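Local structure of geobacter metallireducens SMUG1 (Geobacter metallireducens, 5H9I) at residues A[38-43]-A[88-93]; A[72-77]-A[212-217]; A[82-87]-A[130-135]. The protein belongs to the uracil-DNA glycosylase superfamily (SMUG1 type), built around a parallel beta sheet flanked by helices, with xanthine bound in a pocket. All coordinates share one frame; numbering follows the deposited sequence.

Contact 1: residues A[38-43]-A[88-93]; sequences REPHVA and GTVTRP. With GOL (glycerol), chain C; BME (beta-mercaptoethanol), chain F.
The first turn of helix 38-48 runs past the extended chain of 88-93, bringing the CA atoms of Pro40 and Gly88 to 5.5 Å and pairing Glu39 with Thr89 a little farther apart. Pro40 makes the tightest direct contact: its CD sits 3.3 Å from Thr89 O, while the neighbouring CG rests against Val90 CG2. The side chains of Glu39 and Thr89 run alongside each other but are joined by water. With CG beside its own backbone N (chi1 -67°) and an extended chain beyond, Glu39 brings OE1 to two waters. One water is 2.6 Å from Glu39 OE1 and accepts from Thr89 N; the other bridges Glu39 OE1 to Thr89 OG1. A glycerol, probably from the crystallisation liquor, bridges the start of the helix to 88-93. Glycerol O1 accepts from Glu39 N at 2.9 Å and donates to Thr89 O. Glycerol O2 accepts from the backbone N of Arg38, and O3 pairs with Thr91 OG1. Direct packing is thus confined mainly to Pro40, with waters and the glycerol bridging the rest. Val90 also packs on Tyr36 of helix 33-36, while Arg38 reaches back in a salt bridge to Asp12 of helix 7-19.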
loop_
_atom_site.group_PDB
_atom_site.type_symbol
_atom_site.label_atom_id
_atom_site.label_comp_id
_atom_site.label_asym_id
_atom_site.label_seq_id
_atom_site.Cartn_x
_atom_site.Cartn_y
_atom_site.Cartn_z
ATOM N N ARG A 38 -10.168 7.874 5.938
ATOM C CA ARG A 38 -9.699 8.964 5.119
ATOM C C ARG A 38 -8.805 9.958 5.866
ATOM O O ARG A 38 -7.838 10.350 5.364
ATOM C CB ARG A 38 -10.877 9.659 4.416
ATOM C CG ARG A 38 -10.385 10.753 3.463
ATOM C CD ARG A 38 -11.333 11.241 2.372
ATOM N NE ARG A 38 -10.653 12.127 1.408
ATOM C CZ ARG A 38 -10.328 13.382 1.669
ATOM N NH1 ARG A 38 -10.630 13.893 2.838
ATOM N NH2 ARG A 38 -9.702 14.134 0.775
ATOM N N GLU A 39 -9.160 10.283 7.090
ATOM C CA GLU A 39 -8.411 11.272 7.850
ATOM C C GLU A 39 -7.003 10.768 8.103
ATOM O O GLU A 39 -6.029 11.455 7.798
ATOM C CB GLU A 39 -9.122 11.818 9.120
ATOM C CG GLU A 39 -10.304 12.621 8.665
ATOM C CD GLU A 39 -11.059 13.289 9.783
ATOM O OE1 GLU A 39 -10.853 12.869 10.913
ATOM O OE2 GLU A 39 -11.743 14.265 9.388
ATOM N N PRO A 40 -6.846 9.532 8.604
ATOM C CA PRO A 40 -5.444 9.091 8.823
ATOM C C PRO A 40 -4.696 8.851 7.481
ATOM O O PRO A 40 -3.483 9.116 7.392
ATOM C CB PRO A 40 -5.555 7.845 9.651
ATOM C CG PRO A 40 -7.015 7.480 9.568
ATOM C CD PRO A 40 -7.814 8.687 9.334
ATOM N N HIS A 41 -5.417 8.410 6.462
ATOM C CA HIS A 41 -4.755 8.225 5.151
ATOM C C HIS A 41 -4.250 9.562 4.597
ATOM O O HIS A 41 -3.108 9.646 4.168
ATOM C CB HIS A 41 -5.742 7.612 4.205
ATOM C CG HIS A 41 -5.172 7.353 2.843
ATOM N ND1 HIS A 41 -4.209 6.364 2.610
ATOM C CD2 HIS A 41 -5.324 7.986 1.666
ATOM C CE1 HIS A 41 -3.866 6.406 1.337
ATOM N NE2 HIS A 41 -4.517 7.381 0.744
ATOM N N VAL A 42 -5.106 10.583 4.603
ATOM C CA VAL A 42 -4.660 11.884 4.131
ATOM C C VAL A 42 -3.577 12.486 5.011
ATOM O O VAL A 42 -2.720 13.209 4.509
ATOM C CB VAL A 42 -5.918 12.792 3.938
ATOM C CG1 VAL A 42 -5.488 14.210 3.623
ATOM C CG2 VAL A 42 -6.800 12.239 2.815
ATOM N N ALA A 43 -3.622 12.262 6.335
ATOM C CA ALA A 43 -2.516 12.617 7.167
ATOM C C ALA A 43 -1.171 12.043 6.669
ATOM O O ALA A 43 -0.179 12.728 6.587
ATOM C CB ALA A 43 -2.768 12.254 8.649
ATOM N N GLY A 88 -6.199 8.524 14.298
ATOM C CA GLY A 88 -7.365 9.305 13.919
ATOM C C GLY A 88 -8.633 8.477 13.788
ATOM O O GLY A 88 -8.644 7.325 14.177
ATOM N N THR A 89 -9.604 9.112 13.221
ATOM C CA THR A 89 -11.003 8.566 13.021
ATOM C C THR A 89 -11.033 7.555 11.937
ATOM O O THR A 89 -10.677 7.818 10.816
ATOM C CB THR A 89 -12.009 9.666 12.751
ATOM O OG1 THR A 89 -11.983 10.518 13.906
ATOM C CG2 THR A 89 -13.452 9.130 12.526
ATOM N N VAL A 90 -11.484 6.353 12.291
ATOM C CA VAL A 90 -11.686 5.277 11.339
ATOM C C VAL A 90 -13.097 4.699 11.620
ATOM O O VAL A 90 -13.309 4.221 12.742
ATOM C CB VAL A 90 -10.648 4.165 11.512
ATOM C CG1 VAL A 90 -10.904 3.018 10.509
ATOM C CG2 VAL A 90 -9.180 4.723 11.435
ATOM N N THR A 91 -13.888 4.762 10.597
ATOM C CA THR A 91 -15.246 4.192 10.725
ATOM C C THR A 91 -15.298 2.797 10.147
ATOM O O THR A 91 -14.413 2.368 9.458
ATOM C CB THR A 91 -16.268 5.098 10.039
ATOM O OG1 THR A 91 -16.028 5.351 8.658
ATOM C CG2 THR A 91 -16.337 6.411 10.736
ATOM N N ARG A 92 -16.424 2.076 10.295
ATOM C CA ARG A 92 -16.478 0.717 9.791
ATOM C C ARG A 92 -16.999 0.660 8.386
ATOM O O ARG A 92 -17.980 1.353 8.008
ATOM C CB ARG A 92 -17.305 -0.188 10.770
ATOM C CG ARG A 92 -16.764 -0.251 12.152
ATOM C CD ARG A 92 -17.670 -1.014 13.139
ATOM N NE ARG A 92 -17.041 -0.892 14.442
ATOM C CZ ARG A 92 -16.074 -1.681 14.876
ATOM N NH1 ARG A 92 -15.751 -2.789 14.278
ATOM N NH2 ARG A 92 -15.548 -1.390 16.032
ATOM N N PRO A 93 -16.424 -0.213 7.546
ATOM C CA PRO A 93 -16.875 -0.300 6.171
ATOM C C PRO A 93 -18.356 -0.847 6.089
ATOM O O PRO A 93 -18.704 -1.741 6.877
ATOM C CB PRO A 93 -15.943 -1.325 5.514
ATOM C CG PRO A 93 -15.386 -2.110 6.659
ATOM C CD PRO A 93 -15.387 -1.219 7.871
HETATM C C1 GOL C . -12.780 9.693 8.669
HETATM O O1 GOL C . -11.299 9.397 8.775
HETATM C C2 GOL C . -13.472 8.509 8.109
HETATM O O2 GOL C . -13.040 8.316 6.766
HETATM C C3 GOL C . -14.984 8.863 8.071
HETATM O O3 GOL C . -15.694 7.762 7.566
HETATM C C1 BME F . -10.245 4.312 16.221
HETATM C C2 BME F . -11.724 4.536 15.988
HETATM O O1 BME F . -9.548 4.708 15.067
HETATM S S2 BME F . -12.081 6.037 15.236
HETATM O O HOH W 1 -9.064 11.841 12.426
HETATM O O HOH W 2 -12.766 12.830 12.778
#

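Contact 2: residues A[72-77]-A[212-217]; sequences VPFGEV and IHPSPA. With XAN (xanthine), chain B.
Phe74 meets His213 and Pro214 from a left-handed backbone conformation (phi 52°, psi 32°), uncommon for a residue other than glycine, at the third position of a type II beta turn running from Val72 to Gly75. Both segments line the xanthine pocket. The turn presents Phe74 N to xanthine O2 in a nearly straight hydrogen bond of 2.8 Å, and the purine lies over one face of the phenyl ring, with Phe74 CE1 3.4 Å from xanthine C5. From the other segment His213 NE2 donates to xanthine N7 over 3.0 Å, a bent bond that reaches the ligand from the edge of the imidazole. Behind it, ND1 accepts from Ser215 N, which lies close to the imidazole plane, so the ring is held at both nitrogens and its rotation is fixed. The protein groups touch each other more loosely: the two rings are inclined at 47°, and His213 NE2 comes to 4.1 Å from Phe74 CE1, near the phenyl plane. Pro214 CG meets the same CE1 obliquely, while Pro214 CD lies over one face of the imidazole, toward the rim. Ser215 OG then closes an ST turn by accepting from Ala217 N. Val189 of strand 185-189 touches the side chains of Phe74, His213 and Pro214, Trp118 of helix 112-125 packs on Phe74, and Trp225 of helix 219-235 packs on Pro214.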
loop_
_atom_site.group_PDB
_atom_site.type_symbol
_atom_site.label_atom_id
_atom_site.label_comp_id
_atom_site.label_asym_id
_atom_site.label_seq_id
_atom_site.Cartn_x
_atom_site.Cartn_y
_atom_site.Cartn_z
ATOM N N VAL A 72 -2.966 3.420 6.426
ATOM C CA VAL A 72 -1.604 3.599 6.033
ATOM C C VAL A 72 -1.031 2.376 5.445
ATOM O O VAL A 72 -1.273 1.296 6.024
ATOM C CB VAL A 72 -0.800 4.027 7.219
ATOM C CG1 VAL A 72 0.693 4.115 6.895
ATOM C CG2 VAL A 72 -1.296 5.366 7.784
ATOM N N PRO A 73 -0.389 2.374 4.266
ATOM C CA PRO A 73 0.215 1.136 3.713
ATOM C C PRO A 73 1.133 0.438 4.718
ATOM O O PRO A 73 1.888 1.060 5.452
ATOM C CB PRO A 73 1.037 1.605 2.487
ATOM C CG PRO A 73 0.510 2.985 2.225
ATOM C CD PRO A 73 -0.050 3.571 3.484
ATOM N N PHE A 74 0.952 -0.903 4.756
ATOM C CA PHE A 74 1.698 -1.739 5.757
ATOM C C PHE A 74 1.546 -1.217 7.160
ATOM O O PHE A 74 2.392 -1.354 7.988
ATOM C CB PHE A 74 3.202 -1.815 5.336
ATOM C CG PHE A 74 3.447 -2.586 4.051
ATOM C CD1 PHE A 74 3.608 -3.995 4.093
ATOM C CD2 PHE A 74 3.486 -1.935 2.845
ATOM C CE1 PHE A 74 3.892 -4.642 2.932
ATOM C CE2 PHE A 74 3.760 -2.604 1.690
ATOM C CZ PHE A 74 3.959 -3.937 1.760
ATOM N N GLY A 75 0.375 -0.605 7.449
ATOM C CA GLY A 75 0.222 0.256 8.579
ATOM C C GLY A 75 -0.169 -0.452 9.859
ATOM O O GLY A 75 -1.275 -0.282 10.366
ATOM N N GLU A 76 0.775 -1.171 10.396
ATOM C CA GLU A 76 0.642 -1.827 11.703
ATOM C C GLU A 76 0.284 -0.703 12.694
ATOM O O GLU A 76 0.909 0.382 12.723
ATOM C CB GLU A 76 1.894 -2.575 12.062
ATOM C CG GLU A 76 1.760 -3.418 13.392
ATOM C CD GLU A 76 2.664 -3.003 14.476
ATOM O OE1 GLU A 76 3.394 -1.951 14.425
ATOM O OE2 GLU A 76 2.677 -3.729 15.535
ATOM N N VAL A 77 -0.637 -0.958 13.630
ATOM C CA VAL A 77 -1.168 0.091 14.467
ATOM C C VAL A 77 -0.117 0.767 15.276
ATOM O O VAL A 77 -0.037 2.016 15.301
ATOM C CB VAL A 77 -2.384 -0.443 15.345
ATOM C CG1 VAL A 77 -2.840 0.618 16.307
ATOM C CG2 VAL A 77 -3.474 -0.922 14.426
ATOM N N ILE A 212 11.924 -8.635 -1.679
ATOM C CA ILE A 212 11.161 -9.724 -1.047
ATOM C C ILE A 212 10.019 -9.086 -0.214
ATOM O O ILE A 212 10.234 -8.114 0.520
ATOM C CB ILE A 212 12.128 -10.575 -0.204
ATOM C CG1 ILE A 212 11.431 -11.697 0.443
ATOM C CG2 ILE A 212 12.943 -9.728 0.707
ATOM C CD1 ILE A 212 12.500 -12.697 1.023
ATOM N N HIS A 213 8.883 -9.759 -0.208
ATOM C CA HIS A 213 7.791 -9.345 0.655
ATOM C C HIS A 213 8.052 -9.812 2.082
ATOM O O HIS A 213 8.582 -10.905 2.304
ATOM C CB HIS A 213 6.517 -9.956 0.127
ATOM C CG HIS A 213 5.296 -9.396 0.743
ATOM N ND1 HIS A 213 4.924 -9.701 2.035
ATOM C CD2 HIS A 213 4.387 -8.518 0.267
ATOM C CE1 HIS A 213 3.814 -9.043 2.317
ATOM N NE2 HIS A 213 3.458 -8.368 1.256
ATOM N N PRO A 214 7.719 -8.999 3.065
ATOM C CA PRO A 214 8.058 -9.288 4.474
ATOM C C PRO A 214 7.169 -10.342 5.154
ATOM O O PRO A 214 7.497 -10.595 6.316
ATOM C CB PRO A 214 7.958 -7.884 5.150
ATOM C CG PRO A 214 6.936 -7.153 4.357
ATOM C CD PRO A 214 7.247 -7.568 2.941
ATOM N N SER A 215 6.146 -10.822 4.520
ATOM C CA SER A 215 5.249 -11.781 5.231
ATOM C C SER A 215 5.946 -13.069 5.620
ATOM O O SER A 215 6.904 -13.541 4.965
ATOM C CB SER A 215 3.913 -12.020 4.615
ATOM O OG SER A 215 3.908 -13.158 3.923
ATOM N N PRO A 216 5.474 -13.641 6.683
ATOM C CA PRO A 216 5.954 -14.993 6.991
ATOM C C PRO A 216 5.740 -16.037 5.931
ATOM O O PRO A 216 6.270 -17.129 6.125
ATOM C CB PRO A 216 5.210 -15.293 8.259
ATOM C CG PRO A 216 4.990 -14.012 8.941
ATOM C CD PRO A 216 4.772 -13.016 7.831
ATOM N N ALA A 217 5.002 -15.789 4.890
ATOM C CA ALA A 217 4.826 -16.798 3.832
ATOM C C ALA A 217 6.080 -17.022 3.007
ATOM O O ALA A 217 6.112 -17.946 2.228
ATOM C CB ALA A 217 3.599 -16.445 3.039
HETATM N N9 XAN B . 0.607 -6.125 4.469
HETATM C C4 XAN B . 0.428 -5.187 3.581
HETATM N N3 XAN B . 0.048 -3.913 3.625
HETATM C C2 XAN B . -0.034 -3.247 2.563
HETATM O O2 XAN B . -0.432 -2.112 2.625
HETATM N N1 XAN B . 0.316 -3.732 1.363
HETATM C C6 XAN B . 0.730 -4.949 1.182
HETATM O O6 XAN B . 0.998 -5.429 0.075
HETATM C C5 XAN B . 0.769 -5.769 2.312
HETATM N N7 XAN B . 1.121 -7.031 2.510
HETATM C C8 XAN B . 1.028 -7.243 3.813
#

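Contact 3: residues A[82-87]-A[130-135]; sequences EWLGIN and RFFARF. With LEA (pentanoic acid), chain H; IPA (isopropyl alcohol), chain G.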
loop_
_atom_site.group_PDB
_atom_site.type_symbol
_atom_site.label_atom_id
_atom_site.label_comp_id
_atom_site.label_asym_id
_atom_site.label_seq_id
_atom_site.Cartn_x
_atom_site.Cartn_y
_atom_site.Cartn_z
ATOM N N GLU A 82 3.075 5.332 16.929
ATOM C CA GLU A 82 4.270 5.640 17.727
ATOM C C GLU A 82 5.317 6.309 16.839
ATOM O O GLU A 82 5.993 7.223 17.324
ATOM C CB GLU A 82 4.871 4.366 18.361
ATOM C CG GLU A 82 3.905 3.787 19.417
ATOM C CD GLU A 82 4.294 2.371 19.959
ATOM O OE1 GLU A 82 5.350 1.792 19.554
ATOM O OE2 GLU A 82 3.492 1.805 20.796
ATOM N N TRP A 83 5.496 5.860 15.604
ATOM C CA TRP A 83 6.616 6.380 14.805
ATOM C C TRP A 83 6.094 7.491 13.914
ATOM O O TRP A 83 6.757 8.550 13.857
ATOM C CB TRP A 83 7.250 5.261 13.992
ATOM C CG TRP A 83 8.599 5.739 13.455
ATOM C CD1 TRP A 83 9.661 6.208 14.223
ATOM C CD2 TRP A 83 9.037 5.713 12.125
ATOM N NE1 TRP A 83 10.715 6.516 13.372
ATOM C CE2 TRP A 83 10.369 6.249 12.104
ATOM C CE3 TRP A 83 8.412 5.418 10.890
ATOM C CZ2 TRP A 83 11.081 6.347 10.925
ATOM C CZ3 TRP A 83 9.100 5.584 9.751
ATOM C CH2 TRP A 83 10.454 6.054 9.801
ATOM N N LEU A 84 4.996 7.285 13.227
ATOM C CA LEU A 84 4.507 8.266 12.286
ATOM C C LEU A 84 3.719 9.354 13.001
ATOM O O LEU A 84 3.481 10.436 12.457
ATOM C CB LEU A 84 3.689 7.622 11.155
ATOM C CG LEU A 84 4.402 6.655 10.256
ATOM C CD1 LEU A 84 3.485 6.013 9.223
ATOM C CD2 LEU A 84 5.625 7.352 9.586
ATOM N N GLY A 85 3.222 9.054 14.187
ATOM C CA GLY A 85 2.372 10.012 14.881
ATOM C C GLY A 85 1.053 10.233 14.350
ATOM O O GLY A 85 0.476 11.351 14.506
ATOM N N ILE A 86 0.451 9.218 13.772
ATOM C CA ILE A 86 -0.874 9.286 13.212
ATOM C C ILE A 86 -1.838 8.411 13.999
ATOM O O ILE A 86 -1.545 7.279 14.241
ATOM C CB ILE A 86 -0.829 8.853 11.732
ATOM C CG1 ILE A 86 -0.099 9.922 10.912
ATOM C CG2 ILE A 86 -2.246 8.690 11.160
ATOM C CD1 ILE A 86 0.091 9.501 9.461
ATOM N N ASN A 87 -2.952 8.959 14.446
ATOM C CA ASN A 87 -3.990 8.207 15.145
ATOM C C ASN A 87 -5.231 9.024 15.041
ATOM O O ASN A 87 -5.287 10.093 15.605
ATOM C CB ASN A 87 -3.623 8.115 16.639
ATOM C CG ASN A 87 -4.657 7.350 17.460
ATOM O OD1 ASN A 87 -5.775 7.241 17.052
ATOM N ND2 ASN A 87 -4.242 6.779 18.544
ATOM N N ARG A 130 13.971 11.616 7.818
ATOM C CA ARG A 130 15.109 11.095 7.033
ATOM C C ARG A 130 14.707 10.090 5.957
ATOM O O ARG A 130 15.333 10.084 4.891
ATOM C CB ARG A 130 16.133 10.527 7.918
ATOM C CG ARG A 130 16.774 11.553 8.853
ATOM C CD ARG A 130 18.014 11.074 9.589
ATOM N NE ARG A 130 19.088 10.868 8.577
ATOM C CZ ARG A 130 19.533 9.732 8.011
ATOM N NH1 ARG A 130 19.045 8.539 8.263
ATOM N NH2 ARG A 130 20.594 9.844 7.192
ATOM N N PHE A 131 13.637 9.328 6.208
ATOM C CA PHE A 131 13.081 8.402 5.197
ATOM C C PHE A 131 12.367 9.069 4.098
ATOM O O PHE A 131 12.655 8.950 2.930
ATOM C CB PHE A 131 12.251 7.293 5.910
ATOM C CG PHE A 131 11.692 6.317 4.981
ATOM C CD1 PHE A 131 12.515 5.396 4.333
ATOM C CD2 PHE A 131 10.334 6.268 4.735
ATOM C CE1 PHE A 131 11.907 4.491 3.457
ATOM C CE2 PHE A 131 9.779 5.362 3.920
ATOM C CZ PHE A 131 10.566 4.416 3.269
ATOM N N PHE A 132 11.377 9.900 4.483
ATOM C CA PHE A 132 10.497 10.472 3.519
ATOM C C PHE A 132 11.130 11.596 2.752
ATOM O O PHE A 132 10.574 12.062 1.736
ATOM C CB PHE A 132 9.145 10.875 4.140
ATOM C CG PHE A 132 8.324 9.672 4.660
ATOM C CD1 PHE A 132 7.731 8.848 3.747
ATOM C CD2 PHE A 132 8.181 9.437 6.000
ATOM C CE1 PHE A 132 6.975 7.774 4.194
ATOM C CE2 PHE A 132 7.450 8.349 6.467
ATOM C CZ PHE A 132 6.848 7.578 5.527
ATOM N N ALA A 133 12.309 12.035 3.182
ATOM C CA ALA A 133 13.058 12.964 2.332
ATOM C C ALA A 133 13.259 12.363 0.962
ATOM O O ALA A 133 13.280 13.126 -0.040
ATOM C CB ALA A 133 14.391 13.231 2.941
ATOM N N ARG A 134 13.445 11.054 0.851
ATOM C CA ARG A 134 13.759 10.424 -0.425
ATOM C C ARG A 134 12.821 9.307 -0.837
ATOM O O ARG A 134 12.842 8.918 -1.953
ATOM C CB ARG A 134 15.178 9.849 -0.420
ATOM C CG ARG A 134 16.346 10.820 -0.339
ATOM C CD ARG A 134 17.652 9.981 -0.375
ATOM N NE ARG A 134 18.108 9.624 0.943
ATOM C CZ ARG A 134 18.683 8.486 1.304
ATOM N NH1 ARG A 134 18.848 7.516 0.459
ATOM N NH2 ARG A 134 19.091 8.359 2.564
ATOM N N PHE A 135 12.037 8.781 0.105
ATOM C CA PHE A 135 11.252 7.594 -0.137
ATOM C C PHE A 135 9.745 7.852 0.083
ATOM O O PHE A 135 9.345 8.776 0.807
ATOM C CB PHE A 135 11.705 6.476 0.811
ATOM C CG PHE A 135 13.091 5.963 0.534
ATOM C CD1 PHE A 135 14.132 6.564 1.094
ATOM C CD2 PHE A 135 13.282 4.920 -0.383
ATOM C CE1 PHE A 135 15.407 6.111 0.877
ATOM C CE2 PHE A 135 14.522 4.469 -0.649
ATOM C CZ PHE A 135 15.561 5.058 -0.057
HETATM C C2 LEA H . 19.732 5.709 6.096
HETATM O O2 LEA H . 19.260 4.601 6.048
HETATM C C3 LEA H . 20.075 6.362 4.832
HETATM C C4 LEA H . 21.531 6.580 4.902
HETATM C C5 LEA H . 21.913 7.992 5.200
HETATM C C6 LEA H . 23.425 8.287 4.999
HETATM O O1 LEA H . 19.956 6.264 7.151
HETATM C C1 IPA G . 3.161 9.030 18.944
HETATM C C2 IPA G . 3.539 10.404 18.536
HETATM C C3 IPA G . 3.476 11.318 19.780
HETATM O O2 IPA G . 4.792 10.348 17.744
#
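Leu84 and Phe132, the closest backbone pair, stand 10.8 Å apart between CA atoms, so the segments on helices 77-84 and 128-132 meet through side chains alone. The first helix finishes in a wider pi-type turn, and Gly85 leaves it with positive phi. Leu84 turns its CG beside the backbone N (chi1 -63°), which sends CD2 to the edge of the Phe132 ring, 3.7 Å from CE2; the two side chains cross at about a right angle. Trp83 instead carries its indole away from its own backbone N (chi1 -166°), and CH2 at the rim of the six-membered ring approaches Phe131 CB at 4.5 Å, near the indole plane. The indole NE1 is satisfied by Gly126 O. Within 130-135 the phenylalanines pack on one another: Phe131 CD2 lies over the centre of the Phe132 ring, and Phe135 CB sits over one face of the Phe131 ring, toward its rim. Phe131 O accepts from both Arg134 N and Phe135 N. The arginines lead away from this core to a bound pentanoic acid. Arg130 NH1 donates almost straight to its O1 at 2.7 Å, while also binding Phe125 O, and Arg134 NH2 lies 3.2 Å from its C3. The chemistry thus divides in two. Between the segments the contact is buried and wholly apolar, held by shape and edge-on packing without directional bonds. Away from it, the Arg130 bond would be expected to favour an anionic carboxylate, whereas Arg134 lies against the acid's alkyl chain.

Contacts 1 and 3 share the chain that follows helix 77-84: Ile86 of contact 3 packs its CG2 on Pro40 CB of contact 1 at 3.7 Å, although the contact centres lie about 17 Å apart. Contact 3 also touches contact 2, where Leu84 CD1 meets Val72 CG1 at 4.1 Å. Contacts 1 and 2 come within about 4 Å at their nearest atoms without touching. Contact 2 lines the xanthine pocket, to which Met60, Glu111 and Asn139 add further hydrogen bonds. The others stand back: the side chains of Pro40 and Leu84 are about 13 and 11 Å from the xanthine, and the pentanoic acid is bound partly by Arg130 and Arg134 of contact 3.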